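Long-range contacts in endo-pectate lyase (Erwinia chrysanthemi, PDB 3B4N), which probably depolymerises polygalacturonate and methyl-esterified pectins by calcium-dependent eliminative cleavage within the polymer chain: residues 123-134 with 153-164; 81-89 with 99-107. All coordinates share one frame; numbering follows the deposited sequence.

Contact 1 of 2, residues 123-134 with 153-164; sequences PGATFENRTVDC and LIILKNATVKNL. With EDO (1,2-ethanediol), chain G.
F127 lies against L156 in the interior between two successive turns of the right-handed parallel beta-helix. Its CD1 is 3.8 Å from L156 CD2, which comes in at the ring edge, and V161 CG2 lies near the ring plane too. V132 CG2, from F127's own segment, sits over the ring centre. Flat and apolar, phenylalanine fits between these branched chains. V161 turns CG2 anti to its backbone N, bringing it 3.4 Å from C134 SG.

Main-chain hydrogen bonds stitch both parallel strand pairs together, as from F127 N to I155 O (2.9 Å) and V132 N to T160 O (2.8 Å). Between the pairs each segment turns a corner through an asparagine in the left-handed helical conformation, N129 or N158, which asparagine tolerates well. The small A159 fits its CB 3.2 Å from both F127 O and R130 O.

On the outer face T131 and T160 lie side by side, as do E128 and K157. D133 OD2 accepts a hydrogen bond (2.7 Å) from O2 of ethanediol, probably from the crystallisation liquor, with K162 CE alongside.

Strands 175-179 and 181-189 continue the helix beyond 153-164; the C134-C121 disulfide and R130-E120 salt bridge tie 123-134 to the preceding chain.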
loop_
_atom_site.group_PDB
_atom_site.type_symbol
_atom_site.label_atom_id
_atom_site.label_comp_id
_atom_site.label_asym_id
_atom_site.label_seq_id
_atom_site.Cartn_x
_atom_site.Cartn_y
_atom_site.Cartn_z
ATOM N N PRO A 123 -6.311 18.265 2.034
ATOM C CA PRO A 123 -7.474 17.466 2.427
ATOM C C PRO A 123 -8.758 17.920 1.735
ATOM O O PRO A 123 -9.065 19.120 1.689
ATOM C CB PRO A 123 -7.524 17.667 3.937
ATOM C CG PRO A 123 -6.074 17.727 4.292
ATOM C CD PRO A 123 -5.511 18.638 3.214
ATOM N N GLY A 124 -9.492 16.955 1.186
ATOM C CA GLY A 124 -10.743 17.246 0.512
ATOM C C GLY A 124 -10.635 17.469 -0.984
ATOM O O GLY A 124 -11.647 17.599 -1.672
ATOM N N ALA A 125 -9.410 17.507 -1.494
ATOM C CA ALA A 125 -9.207 17.725 -2.917
ATOM C C ALA A 125 -9.671 16.549 -3.764
ATOM O O ALA A 125 -9.547 15.395 -3.356
ATOM C CB ALA A 125 -7.740 18.007 -3.187
ATOM N N THR A 126 -10.222 16.855 -4.935
ATOM C CA THR A 126 -10.665 15.849 -5.886
ATOM C C THR A 126 -9.869 16.036 -7.172
ATOM O O THR A 126 -9.773 17.151 -7.703
ATOM C CB THR A 126 -12.158 15.980 -6.236
ATOM O OG1 THR A 126 -12.952 15.686 -5.079
ATOM C CG2 THR A 126 -12.525 15.018 -7.348
ATOM N N PHE A 127 -9.276 14.950 -7.654
ATOM C CA PHE A 127 -8.512 14.978 -8.892
ATOM C C PHE A 127 -9.272 14.127 -9.898
ATOM O O PHE A 127 -9.651 12.989 -9.595
ATOM C CB PHE A 127 -7.121 14.384 -8.676
ATOM C CG PHE A 127 -6.299 15.106 -7.644
ATOM C CD1 PHE A 127 -5.408 14.403 -6.835
ATOM C CD2 PHE A 127 -6.396 16.488 -7.487
ATOM C CE1 PHE A 127 -4.632 15.057 -5.892
ATOM C CE2 PHE A 127 -5.618 17.153 -6.539
ATOM C CZ PHE A 127 -4.737 16.437 -5.741
ATOM N N GLU A 128 -9.487 14.661 -11.098
ATOM C CA GLU A 128 -10.230 13.945 -12.124
ATOM C C GLU A 128 -9.513 13.879 -13.474
ATOM O O GLU A 128 -9.033 14.887 -13.981
ATOM C CB GLU A 128 -11.600 14.611 -12.294
ATOM C CG GLU A 128 -12.550 13.935 -13.267
ATOM C CD GLU A 128 -13.894 14.648 -13.319
ATOM O OE1 GLU A 128 -14.610 14.636 -12.295
ATOM O OE2 GLU A 128 -14.227 15.233 -14.376
ATOM N N ASN A 129 -9.434 12.677 -14.034
ATOM C CA ASN A 129 -8.816 12.455 -15.343
ATOM C C ASN A 129 -7.426 13.042 -15.519
ATOM O O ASN A 129 -7.105 13.577 -16.582
ATOM C CB ASN A 129 -9.724 12.998 -16.447
ATOM C CG ASN A 129 -11.034 12.257 -16.527
ATOM O OD1 ASN A 129 -11.059 11.029 -16.458
ATOM N ND2 ASN A 129 -12.130 12.992 -16.679
ATOM N N ARG A 130 -6.597 12.943 -14.488
ATOM C CA ARG A 130 -5.243 13.459 -14.573
ATOM C C ARG A 130 -4.373 12.882 -13.475
ATOM O O ARG A 130 -4.866 12.207 -12.565
ATOM C CB ARG A 130 -5.251 14.987 -14.490
ATOM C CG ARG A 130 -5.741 15.569 -13.174
ATOM C CD ARG A 130 -6.015 17.072 -13.346
ATOM N NE ARG A 130 -6.476 17.719 -12.122
ATOM C CZ ARG A 130 -5.683 18.338 -11.251
ATOM N NH1 ARG A 130 -4.376 18.400 -11.457
ATOM N NH2 ARG A 130 -6.203 18.907 -10.171
ATOM N N THR A 131 -3.077 13.151 -13.579
ATOM C CA THR A 131 -2.100 12.686 -12.609
ATOM C C THR A 131 -1.600 13.880 -11.816
ATOM O O THR A 131 -1.313 14.945 -12.383
ATOM C CB THR A 131 -0.906 12.014 -13.314
ATOM O OG1 THR A 131 -1.352 10.818 -13.962
ATOM C CG2 THR A 131 0.189 11.667 -12.306
ATOM N N VAL A 132 -1.515 13.714 -10.500
ATOM C CA VAL A 132 -1.027 14.777 -9.641
ATOM C C VAL A 132 0.151 14.274 -8.833
ATOM O O VAL A 132 0.056 13.261 -8.134
ATOM C CB VAL A 132 -2.118 15.283 -8.669
ATOM C CG1 VAL A 132 -1.530 16.332 -7.732
ATOM C CG2 VAL A 132 -3.283 15.882 -9.456
ATOM N N ASP A 133 1.273 14.973 -8.953
ATOM C CA ASP A 133 2.477 14.622 -8.213
ATOM C C ASP A 133 2.494 15.534 -6.994
ATOM O O ASP A 133 2.650 16.752 -7.123
ATOM C CB ASP A 133 3.714 14.881 -9.071
ATOM C CG ASP A 133 4.978 14.303 -8.467
ATOM O OD1 ASP A 133 5.094 14.235 -7.223
ATOM O OD2 ASP A 133 5.871 13.926 -9.256
ATOM N N CYS A 134 2.332 14.946 -5.814
ATOM C CA CYS A 134 2.302 15.712 -4.577
ATOM C C CYS A 134 3.669 16.124 -4.047
ATOM O O CYS A 134 3.765 16.803 -3.023
ATOM C CB CYS A 134 1.535 14.937 -3.509
ATOM S SG CYS A 134 -0.204 14.662 -3.965
ATOM N N LEU A 153 -9.387 11.969 2.464
ATOM C CA LEU A 153 -8.450 13.083 2.375
ATOM C C LEU A 153 -8.272 13.496 0.918
ATOM O O LEU A 153 -8.087 14.673 0.610
ATOM C CB LEU A 153 -7.096 12.684 2.946
ATOM C CG LEU A 153 -7.031 12.404 4.448
ATOM C CD1 LEU A 153 -5.661 11.865 4.806
ATOM C CD2 LEU A 153 -7.330 13.690 5.215
ATOM N N ILE A 154 -8.304 12.509 0.029
ATOM C CA ILE A 154 -8.148 12.731 -1.401
ATOM C C ILE A 154 -9.151 11.854 -2.123
ATOM O O ILE A 154 -9.340 10.690 -1.753
ATOM C CB ILE A 154 -6.727 12.328 -1.889
ATOM C CG1 ILE A 154 -5.666 13.196 -1.211
ATOM C CG2 ILE A 154 -6.642 12.425 -3.420
ATOM C CD1 ILE A 154 -5.701 14.658 -1.625
ATOM N N ILE A 155 -9.794 12.410 -3.143
ATOM C CA ILE A 155 -10.757 11.679 -3.951
ATOM C C ILE A 155 -10.236 11.658 -5.380
ATOM O O ILE A 155 -9.906 12.705 -5.956
ATOM C CB ILE A 155 -12.144 12.349 -3.943
ATOM C CG1 ILE A 155 -12.719 12.333 -2.527
ATOM C CG2 ILE A 155 -13.081 11.617 -4.898
ATOM C CD1 ILE A 155 -14.029 13.057 -2.403
ATOM N N LEU A 156 -10.159 10.464 -5.947
ATOM C CA LEU A 156 -9.673 10.295 -7.303
ATOM C C LEU A 156 -10.816 9.821 -8.198
ATOM O O LEU A 156 -11.583 8.932 -7.830
ATOM C CB LEU A 156 -8.540 9.258 -7.323
ATOM C CG LEU A 156 -7.339 9.510 -6.410
ATOM C CD1 LEU A 156 -6.404 8.304 -6.466
ATOM C CD2 LEU A 156 -6.608 10.781 -6.847
ATOM N N LYS A 157 -10.942 10.436 -9.368
ATOM C CA LYS A 157 -11.954 10.036 -10.338
ATOM C C LYS A 157 -11.165 9.814 -11.622
ATOM O O LYS A 157 -10.830 10.770 -12.324
ATOM C CB LYS A 157 -13.004 11.138 -10.511
ATOM C CG LYS A 157 -13.922 11.279 -9.293
ATOM C CD LYS A 157 -14.984 12.359 -9.493
ATOM C CE LYS A 157 -15.909 12.024 -10.654
ATOM N NZ LYS A 157 -16.560 10.694 -10.480
ATOM N N ASN A 158 -10.846 8.550 -11.900
ATOM C CA ASN A 158 -10.039 8.165 -13.065
ATOM C C ASN A 158 -8.775 9.015 -13.027
ATOM O O ASN A 158 -8.346 9.581 -14.034
ATOM C CB ASN A 158 -10.799 8.403 -14.374
ATOM C CG ASN A 158 -10.160 7.685 -15.551
ATOM O OD1 ASN A 158 -9.773 8.304 -16.548
ATOM N ND2 ASN A 158 -10.048 6.369 -15.443
ATOM N N ALA A 159 -8.166 9.077 -11.848
ATOM C CA ALA A 159 -6.981 9.890 -11.635
ATOM C C ALA A 159 -5.883 9.179 -10.858
ATOM O O ALA A 159 -6.108 8.144 -10.226
ATOM C CB ALA A 159 -7.372 11.175 -10.909
ATOM N N THR A 160 -4.694 9.763 -10.903
ATOM C CA THR A 160 -3.533 9.214 -10.218
ATOM C C THR A 160 -2.939 10.235 -9.264
ATOM O O THR A 160 -2.871 11.424 -9.577
ATOM C CB THR A 160 -2.423 8.818 -11.231
ATOM O OG1 THR A 160 -2.891 7.745 -12.051
ATOM C CG2 THR A 160 -1.147 8.377 -10.504
ATOM N N VAL A 161 -2.535 9.779 -8.085
ATOM C CA VAL A 161 -1.872 10.650 -7.134
ATOM C C VAL A 161 -0.568 9.947 -6.764
ATOM O O VAL A 161 -0.532 8.719 -6.626
ATOM C CB VAL A 161 -2.723 10.902 -5.866
ATOM C CG1 VAL A 161 -2.985 9.600 -5.119
ATOM C CG2 VAL A 161 -2.007 11.898 -4.968
ATOM N N LYS A 162 0.516 10.701 -6.661
ATOM C CA LYS A 162 1.782 10.083 -6.292
ATOM C C LYS A 162 2.628 10.927 -5.367
ATOM O O LYS A 162 2.484 12.151 -5.320
ATOM C CB LYS A 162 2.588 9.696 -7.535
ATOM C CG LYS A 162 2.915 10.815 -8.488
ATOM C CD LYS A 162 3.546 10.229 -9.752
ATOM C CE LYS A 162 3.895 11.284 -10.776
ATOM N NZ LYS A 162 4.424 10.641 -12.018
ATOM N N ASN A 163 3.483 10.246 -4.607
ATOM C CA ASN A 163 4.420 10.870 -3.677
ATOM C C ASN A 163 3.704 11.702 -2.624
ATOM O O ASN A 163 3.831 12.925 -2.581
ATOM C CB ASN A 163 5.397 11.756 -4.456
ATOM C CG ASN A 163 6.019 11.041 -5.634
ATOM O OD1 ASN A 163 6.078 11.583 -6.740
ATOM N ND2 ASN A 163 6.488 9.831 -5.412
ATOM N N LEU A 164 2.965 11.029 -1.753
ATOM C CA LEU A 164 2.201 11.715 -0.723
ATOM C C LEU A 164 2.330 10.980 0.592
ATOM O O LEU A 164 2.390 9.757 0.612
ATOM C CB LEU A 164 0.729 11.765 -1.139
ATOM C CG LEU A 164 -0.297 12.389 -0.185
ATOM C CD1 LEU A 164 -0.060 13.894 -0.067
ATOM C CD2 LEU A 164 -1.702 12.121 -0.722
HETATM C C1 EDO G . 8.502 10.366 -10.876
HETATM O O1 EDO G . 7.374 9.356 -10.634
HETATM C C2 EDO G . 8.100 11.830 -10.660
HETATM O O2 EDO G . 7.672 11.981 -9.168
#

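Contact 2 of 2, residues 81-89 with 99-107; sequences GLNYWYWVD and VSNAVTTAP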
loop_
_atom_site.group_PDB
_atom_site.type_symbol
_atom_site.label_atom_id
_atom_site.label_comp_id
_atom_site.label_asym_id
_atom_site.label_seq_id
_atom_site.Cartn_x
_atom_site.Cartn_y
_atom_site.Cartn_z
ATOM N N GLY A 81 23.558 6.674 16.378
ATOM C CA GLY A 81 24.212 7.962 16.549
ATOM C C GLY A 81 24.556 8.737 15.290
ATOM O O GLY A 81 25.276 9.736 15.351
ATOM N N LEU A 82 24.041 8.292 14.151
ATOM C CA LEU A 82 24.318 8.960 12.887
ATOM C C LEU A 82 23.060 9.307 12.112
ATOM O O LEU A 82 21.996 8.722 12.326
ATOM C CB LEU A 82 25.197 8.065 12.007
ATOM C CG LEU A 82 26.615 7.795 12.512
ATOM C CD1 LEU A 82 27.257 6.675 11.711
ATOM C CD2 LEU A 82 27.431 9.070 12.399
ATOM N N ASN A 83 23.194 10.277 11.215
ATOM C CA ASN A 83 22.098 10.669 10.342
ATOM C C ASN A 83 22.463 10.118 8.975
ATOM O O ASN A 83 23.646 9.992 8.646
ATOM C CB ASN A 83 21.967 12.190 10.279
ATOM C CG ASN A 83 21.187 12.751 11.450
ATOM O OD1 ASN A 83 21.625 13.688 12.108
ATOM N ND2 ASN A 83 20.015 12.180 11.707
ATOM N N TYR A 84 21.453 9.772 8.184
ATOM C CA TYR A 84 21.705 9.228 6.858
ATOM C C TYR A 84 20.943 9.946 5.763
ATOM O O TYR A 84 19.867 10.499 5.987
ATOM C CB TYR A 84 21.335 7.741 6.809
ATOM C CG TYR A 84 22.150 6.893 7.750
ATOM C CD1 TYR A 84 21.772 6.740 9.079
ATOM C CD2 TYR A 84 23.315 6.265 7.316
ATOM C CE1 TYR A 84 22.537 5.979 9.956
ATOM C CE2 TYR A 84 24.091 5.502 8.189
ATOM C CZ TYR A 84 23.690 5.366 9.504
ATOM O OH TYR A 84 24.442 4.608 10.368
ATOM N N TRP A 85 21.537 9.937 4.577
ATOM C CA TRP A 85 20.936 10.505 3.379
ATOM C C TRP A 85 20.854 9.344 2.398
ATOM O O TRP A 85 21.776 8.512 2.311
ATOM C CB TRP A 85 21.805 11.614 2.777
ATOM C CG TRP A 85 21.619 12.946 3.421
ATOM C CD1 TRP A 85 20.907 14.003 2.932
ATOM C CD2 TRP A 85 22.118 13.350 4.696
ATOM N NE1 TRP A 85 20.928 15.043 3.829
ATOM C CE2 TRP A 85 21.665 14.669 4.923
ATOM C CE3 TRP A 85 22.904 12.725 5.671
ATOM C CZ2 TRP A 85 21.971 15.377 6.088
ATOM C CZ3 TRP A 85 23.211 13.429 6.835
ATOM C CH2 TRP A 85 22.741 14.746 7.029
ATOM N N TYR A 86 19.739 9.285 1.679
ATOM C CA TYR A 86 19.505 8.246 0.688
ATOM C C TYR A 86 19.118 8.827 -0.661
ATOM O O TYR A 86 18.530 9.896 -0.746
ATOM C CB TYR A 86 18.352 7.341 1.124
ATOM C CG TYR A 86 18.595 6.526 2.365
ATOM C CD1 TYR A 86 19.134 5.244 2.288
ATOM C CD2 TYR A 86 18.231 7.019 3.614
ATOM C CE1 TYR A 86 19.294 4.461 3.441
ATOM C CE2 TYR A 86 18.386 6.258 4.760
ATOM C CZ TYR A 86 18.914 4.984 4.669
ATOM O OH TYR A 86 19.066 4.231 5.806
ATOM N N TRP A 87 19.465 8.087 -1.708
ATOM C CA TRP A 87 19.112 8.425 -3.089
ATOM C C TRP A 87 18.810 7.095 -3.762
ATOM O O TRP A 87 19.374 6.063 -3.404
ATOM C CB TRP A 87 20.281 9.028 -3.873
ATOM C CG TRP A 87 20.727 10.380 -3.465
ATOM C CD1 TRP A 87 20.397 11.569 -4.051
ATOM C CD2 TRP A 87 21.633 10.689 -2.407
ATOM N NE1 TRP A 87 21.053 12.600 -3.426
ATOM C CE2 TRP A 87 21.819 12.088 -2.412
ATOM C CE3 TRP A 87 22.308 9.916 -1.449
ATOM C CZ2 TRP A 87 22.658 12.734 -1.499
ATOM C CZ3 TRP A 87 23.144 10.559 -0.538
ATOM C CH2 TRP A 87 23.310 11.956 -0.573
ATOM N N VAL A 88 17.917 7.116 -4.740
ATOM C CA VAL A 88 17.617 5.922 -5.513
ATOM C C VAL A 88 17.902 6.271 -6.972
ATOM O O VAL A 88 17.447 7.295 -7.489
ATOM C CB VAL A 88 16.154 5.461 -5.352
ATOM C CG1 VAL A 88 15.814 4.418 -6.419
ATOM C CG2 VAL A 88 15.959 4.857 -3.967
ATOM N N ASP A 89 18.703 5.427 -7.605
ATOM C CA ASP A 89 19.094 5.586 -8.994
ATOM C C ASP A 89 18.335 4.550 -9.822
ATOM O O ASP A 89 18.561 3.351 -9.687
ATOM C CB ASP A 89 20.603 5.348 -9.118
ATOM C CG ASP A 89 21.144 5.607 -10.514
ATOM O OD1 ASP A 89 22.373 5.428 -10.693
ATOM O OD2 ASP A 89 20.371 5.984 -11.419
ATOM N N VAL A 99 18.298 9.691 -11.251
ATOM C CA VAL A 99 18.512 9.816 -9.819
ATOM C C VAL A 99 17.480 10.656 -9.111
ATOM O O VAL A 99 17.128 11.748 -9.553
ATOM C CB VAL A 99 19.902 10.408 -9.534
ATOM C CG1 VAL A 99 20.188 10.380 -8.050
ATOM C CG2 VAL A 99 20.961 9.610 -10.289
ATOM N N SER A 100 17.001 10.133 -7.992
ATOM C CA SER A 100 16.007 10.811 -7.188
ATOM C C SER A 100 16.581 11.947 -6.362
ATOM O O SER A 100 17.797 12.162 -6.293
ATOM C CB SER A 100 15.384 9.823 -6.204
ATOM O OG SER A 100 16.324 9.519 -5.169
ATOM N N ASN A 101 15.662 12.674 -5.740
ATOM C CA ASN A 101 16.011 13.726 -4.807
ATOM C C ASN A 101 16.568 12.954 -3.617
ATOM O O ASN A 101 16.319 11.748 -3.474
ATOM C CB ASN A 101 14.752 14.447 -4.333
ATOM C CG ASN A 101 13.713 13.480 -3.783
ATOM O OD1 ASN A 101 13.484 13.381 -2.566
ATOM N ND2 ASN A 101 13.092 12.753 -4.676
ATOM N N ALA A 102 17.301 13.644 -2.757
ATOM C CA ALA A 102 17.829 13.015 -1.561
ATOM C C ALA A 102 16.778 13.108 -0.451
ATOM O O ALA A 102 15.954 14.026 -0.439
ATOM C CB ALA A 102 19.096 13.738 -1.109
ATOM N N VAL A 103 16.789 12.132 0.450
ATOM C CA VAL A 103 15.925 12.166 1.626
ATOM C C VAL A 103 16.874 11.912 2.789
ATOM O O VAL A 103 17.940 11.313 2.608
ATOM C CB VAL A 103 14.817 11.094 1.623
ATOM C CG1 VAL A 103 13.834 11.372 0.497
ATOM C CG2 VAL A 103 15.421 9.714 1.509
ATOM N N THR A 104 16.504 12.360 3.982
ATOM C CA THR A 104 17.392 12.191 5.120
ATOM C C THR A 104 16.655 11.985 6.429
ATOM O O THR A 104 15.497 12.375 6.573
ATOM C CB THR A 104 18.298 13.428 5.266
ATOM O OG1 THR A 104 19.199 13.240 6.360
ATOM C CG2 THR A 104 17.461 14.675 5.529
ATOM N N THR A 105 17.349 11.367 7.380
ATOM C CA THR A 105 16.795 11.130 8.705
ATOM C C THR A 105 17.065 12.361 9.568
ATOM O O THR A 105 16.508 12.499 10.659
ATOM C CB THR A 105 17.469 9.926 9.394
ATOM O OG1 THR A 105 18.876 10.177 9.509
ATOM C CG2 THR A 105 17.246 8.648 8.607
ATOM N N ALA A 106 17.924 13.251 9.078
ATOM C CA ALA A 106 18.280 14.458 9.820
ATOM C C ALA A 106 17.078 15.369 10.046
ATOM O O ALA A 106 16.368 15.726 9.104
ATOM C CB ALA A 106 19.385 15.211 9.090
ATOM N N PRO A 107 16.832 15.750 11.311
ATOM C CA PRO A 107 15.727 16.621 11.732
ATOM C C PRO A 107 15.694 17.987 11.044
ATOM O O PRO A 107 16.334 18.147 9.984
ATOM C CB PRO A 107 15.942 16.741 13.238
ATOM C CG PRO A 107 16.542 15.413 13.590
ATOM C CD PRO A 107 17.556 15.235 12.487
HETATM O O HOH W 1 19.381 8.506 11.466
#
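T104 and W85 pack tightly toward the open end of this antiparallel hairpin. T104 CB stands 3.5 Å from the centroid of the indole's five-membered ring, a CH-pi contact 12° off the ring normal, and OG1 lies over the same ring system. Carrying OG1 anti to the backbone N lets it donate to Y84 O at 2.8 Å and accept from A106 N, closing an ST turn. Y84 O also takes the N-H of T105. T105 OG1 receives Y84 N in a straight bond (2.9 Å, 167°) and a longer one from N83 ND2 (3.2 Å). Threonine suits both places, since its hydroxyl reaches backbone groups, and at T104 its CB also covers the indole.

Past the Y86-V103 pair the register slips by one residue, and a second close-packed stretch follows. S100 OG substitutes for a main-chain acceptor, taking V88 N at 2.9 Å and donating to N101 O. The small A102 rests CB over one face of W87, toward its rim, 3.2 Å from NE1. The solvent side is the other end, where exposed L82 and P107 add little and a water bridges L82 O to T105 OG1.

Strand 85-92 is flanked on its other edge by strand 44-52, to which W85, W87 and D89 are joined by backbone hydrogen bonds. V88 and V103 pack on strands 22-29 and 32-39, and 97-104 is an outer strand.

Contact 2 closes before contact 1 opens, and the chain passes from strand 97-104 to strand 125-128 through a partly unmodelled linker. Their centres are 26 Å apart and their nearest atoms about 7 Å, without touching. Strands 22-29 and 32-39 relate them: contact 2 packs V103 on L24 and L35, while the ethanediol at contact 1 also bonds T23 and S38. Contact 1 lies nearer the metals. The side chain of I155 is about 5 Å from a zinc ion and about 3 Å from that of the zinc ligand D178, and the side chain of L153 is about 12 Å from the calcium ion, the enzyme's cofactor. Contact 2 is remote from these sites.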